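Local coordinates for serpin 2 (Anopheles gambiae, PDB 3PZF), which inhibits serine proteases of the CLIP family, including CLIPB9, by which it blocks phenoloxidase activation and negatively regulates melanization in mosquito hemolymph, at residues E157-N160 with G161-E165; D225-A228 with D229-A232. All coordinates share one frame; numbering follows the deposited sequence.

Contact 1: residues E157-N160 with G161-E165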
# COMPACT_ATOMS: atom_id res chain seq x y z
N GLU A 157 4.79 13.67 11.58
CA GLU A 157 4.12 14.87 11.13
C GLU A 157 3.19 14.60 9.94
O GLU A 157 2.14 15.22 9.83
CB GLU A 157 5.18 15.92 10.77
CG GLU A 157 4.73 17.00 9.81
CD GLU A 157 5.86 17.97 9.47
OE1 GLU A 157 6.94 17.87 10.09
OE2 GLU A 157 5.67 18.82 8.58
N HIS A 158 3.56 13.65 9.08
CA HIS A 158 2.78 13.38 7.86
C HIS A 158 1.79 12.21 7.98
O HIS A 158 1.08 11.90 7.02
CB HIS A 158 3.72 13.19 6.67
CG HIS A 158 4.43 14.45 6.27
ND1 HIS A 158 3.93 15.33 5.34
CD2 HIS A 158 5.59 14.99 6.71
CE1 HIS A 158 4.75 16.35 5.21
NE2 HIS A 158 5.77 16.17 6.03
N THR A 159 1.74 11.59 9.15
CA THR A 159 0.78 10.52 9.41
C THR A 159 -0.04 10.82 10.66
O THR A 159 -0.68 9.94 11.21
CB THR A 159 1.48 9.15 9.58
OG1 THR A 159 2.32 9.19 10.75
CG2 THR A 159 2.33 8.84 8.34
N ASN A 160 -0.01 12.08 11.10
CA ASN A 160 -0.77 12.50 12.27
C ASN A 160 -0.41 11.67 13.50
O ASN A 160 -1.25 11.39 14.36
CB ASN A 160 -2.27 12.40 11.97
CG ASN A 160 -3.13 13.11 13.02
OD1 ASN A 160 -2.80 14.21 13.46
ND2 ASN A 160 -4.23 12.47 13.41
N GLY A 161 0.86 11.27 13.57
CA GLY A 161 1.36 10.48 14.69
C GLY A 161 1.00 9.00 14.65
O GLY A 161 1.33 8.25 15.60
N ARG A 162 0.33 8.55 13.59
CA ARG A 162 -0.06 7.14 13.48
C ARG A 162 1.19 6.31 13.40
O ARG A 162 1.24 5.20 13.94
CB ARG A 162 -0.94 6.91 12.24
CG ARG A 162 -1.38 5.45 12.02
CD ARG A 162 -2.13 4.87 13.22
NE ARG A 162 -2.48 3.46 12.96
CZ ARG A 162 -1.63 2.44 13.11
NH1 ARG A 162 -0.39 2.67 13.54
NH2 ARG A 162 -2.03 1.20 12.85
N LEU A 163 2.20 6.85 12.72
CA LEU A 163 3.52 6.22 12.61
C LEU A 163 4.53 7.22 13.18
O LEU A 163 4.44 8.42 12.91
CB LEU A 163 3.89 5.95 11.14
CG LEU A 163 2.90 5.15 10.27
CD1 LEU A 163 3.42 5.05 8.84
CD2 LEU A 163 2.63 3.77 10.89
N ARG A 164 5.50 6.71 13.93
CA ARG A 164 6.41 7.54 14.72
C ARG A 164 7.86 7.42 14.28
O ARG A 164 8.67 8.27 14.60
CB ARG A 164 6.33 7.13 16.19
CG ARG A 164 4.96 7.28 16.83
CD ARG A 164 4.61 8.73 17.07
NE ARG A 164 3.32 8.87 17.76
CZ ARG A 164 2.99 9.90 18.54
NH1 ARG A 164 3.85 10.89 18.74
NH2 ARG A 164 1.80 9.93 19.12
N GLU A 165 8.21 6.34 13.58
CA GLU A 165 9.59 6.17 13.16
C GLU A 165 9.68 5.14 12.07
O GLU A 165 8.82 4.27 11.93
CB GLU A 165 10.47 5.72 14.32
CG GLU A 165 10.22 4.28 14.75
CD GLU A 165 8.99 4.15 15.63
OE1 GLU A 165 8.25 3.14 15.50
OE2 GLU A 165 8.76 5.06 16.46

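Contact 2: residues D225-A228 with D229-A232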
# COMPACT_ATOMS: atom_id res chain seq x y z
N ASP A 225 -18.70 -12.90 -3.30
CA ASP A 225 -18.78 -14.13 -4.08
C ASP A 225 -17.90 -15.18 -3.44
O ASP A 225 -16.92 -14.85 -2.79
CB ASP A 225 -18.36 -13.90 -5.56
CG ASP A 225 -18.68 -15.11 -6.46
OD1 ASP A 225 -19.75 -15.72 -6.29
OD2 ASP A 225 -17.82 -15.48 -7.29
N ASN A 226 -18.25 -16.45 -3.62
CA ASN A 226 -17.33 -17.52 -3.29
C ASN A 226 -16.68 -17.93 -4.58
O ASN A 226 -17.31 -18.54 -5.46
CB ASN A 226 -18.05 -18.70 -2.64
CG ASN A 226 -17.09 -19.75 -2.07
OD1 ASN A 226 -17.54 -20.83 -1.67
ND2 ASN A 226 -15.81 -19.45 -2.00
N SER A 227 -15.43 -17.51 -4.76
CA SER A 227 -14.77 -17.69 -6.04
C SER A 227 -14.27 -19.11 -6.23
O SER A 227 -13.37 -19.56 -5.52
CB SER A 227 -13.59 -16.73 -6.17
OG SER A 227 -12.83 -17.05 -7.33
N ALA A 228 -14.85 -19.81 -7.20
CA ALA A 228 -14.39 -21.15 -7.52
C ALA A 228 -12.97 -21.10 -8.10
O ALA A 228 -12.13 -21.96 -7.82
CB ALA A 228 -15.35 -21.81 -8.52
N ASP A 229 -12.73 -20.06 -8.90
CA ASP A 229 -11.46 -19.87 -9.60
C ASP A 229 -10.30 -19.69 -8.61
O ASP A 229 -9.27 -20.35 -8.74
CB ASP A 229 -11.59 -18.65 -10.52
CG ASP A 229 -10.47 -18.56 -11.53
OD1 ASP A 229 -10.33 -19.49 -12.35
OD2 ASP A 229 -9.75 -17.52 -11.54
N LEU A 230 -10.48 -18.82 -7.61
CA LEU A 230 -9.40 -18.52 -6.66
C LEU A 230 -9.38 -19.46 -5.46
O LEU A 230 -8.39 -19.54 -4.74
CB LEU A 230 -9.51 -17.08 -6.14
CG LEU A 230 -9.38 -15.95 -7.17
CD1 LEU A 230 -9.34 -14.59 -6.47
CD2 LEU A 230 -8.15 -16.13 -8.04
N GLY A 231 -10.48 -20.17 -5.22
CA GLY A 231 -10.60 -20.99 -4.02
C GLY A 231 -10.75 -20.14 -2.77
O GLY A 231 -10.19 -20.46 -1.73
N ALA A 232 -11.55 -19.08 -2.85
CA ALA A 232 -11.64 -18.13 -1.74
C ALA A 232 -12.92 -17.33 -1.82
O ALA A 232 -13.43 -17.06 -2.92
CB ALA A 232 -10.44 -17.14 -1.82

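Contact 1: residues E157-N160 with G161-E165
T159 and R162 close a type I' beta turn that follows helix 144-158, helix F of the serpin fold. Two backbone N-H groups carry the polar part. R162 N bonds to T159 O at 2.9 Å, nearly straight at 162°, although it arrives well above the carbonyl plane and not along a lone pair. L163 N reaches the threonine hydroxyl instead, with N to OG1 at 3.1 Å. That oxygen sits between the backbone N and the carbonyl carbon (chi1 64°), a setting that aims it at the returning chain while it also donates to V155 O, one helical turn back. N160 and G161 fill the middle of the turn, both with positive phi. Carbons pack beside the two threonine oxygens: L163 CB lies 3.6 Å from T159 OG1, and R162 CB comes to 3.2 Å from T159 O.

The apolar part is small. The same torsion puts the methyl of T159 beside the backbone N, anti to the carbonyl carbon, where CG2 meets L163 CD1 at 4.0 Å as the two side chains cross at about a right angle. V182 and Y184 of strand 177-188 touch the threonine as well.

Beyond the turn, the bent R162 chain leads away to a salt bridge from NE to E347, in the hinge region required for peptidase binding. The buried hydroxyl of T159 is thus used as donor and acceptor at once, which fixes its rotation, and the turn it secures presents an arginine to the hinge.

Contact 2: residues D225-A228 with D229-A232
S227 and A232 form an antiparallel hydrogen-bonded pair, the last before the loop of a beta hairpin, and the doubling of G231 and A232 opposite S227 makes it a G1 beta bulge. The hairpin joins strands 211-227 and 232-238, at the start of beta-sheet B of the serpin fold.

The side chains of S227 and A232 share one face of the sheet, the one on which A232 also touches V260 of helix 257-263. S227 turns its hydroxyl into the loop: with OG anti to the backbone N (chi1 171°), the oxygen reaches forward to L230 N at 3.0 Å in a nearly straight bond of 165°. L230 then folds against the same oxygen, its CB at 3.5 Å and its CG at 3.6 Å from S227 OG, while the rest of the leucine packs on S268 and A272 of helix 266-274. The serine oxygen thus ties the loop back to the strand and is flanked by the leucine it holds.

D229 brings its CB to 3.8 Å from S227 OG, but its carboxylate leads away from the turn to a salt bridge with R263. On the returning strand, A232 O accepts S227 N at 2.8 Å, the donor tilted from the carbonyl plane. N226 extends its amide across to that oxygen as a second, weak donor, ND2 to A232 O at 3.5 Å; its stronger partner is N252 OD1. G231 takes the positive phi (71°) of the bulge position, and its carbonyl oxygen is bonded by the amide of N255.

Two backbone amides converge on a single acceptor at the bulge: S227 O receives A232 N at 3.3 Å, in the carbonyl plane, and G231 N at 3.0 Å in a weaker, more bent bond.

Overall arrangement
Contacts 1 and 2 are both partly buried chain reversals, and they lie on opposite sides of the molecule's centre, with centres about 37 Å apart and nearest atoms about 25 Å apart. They share no secondary-structure element. Contact 1 leads from helix 144-158 into the loop before strand 177-188, whereas contact 2 joins two neighbouring strands and lies farther from the centre. Each uses a buried side-chain hydroxyl to accept a backbone N-H, but the threonine also bonds back into its helix, while the serine works beside paired strand backbones. The charged side chains leaving the turns differ too: an arginine reaches the hinge from contact 1, and an aspartate reaches helix 257-263 from contact 2.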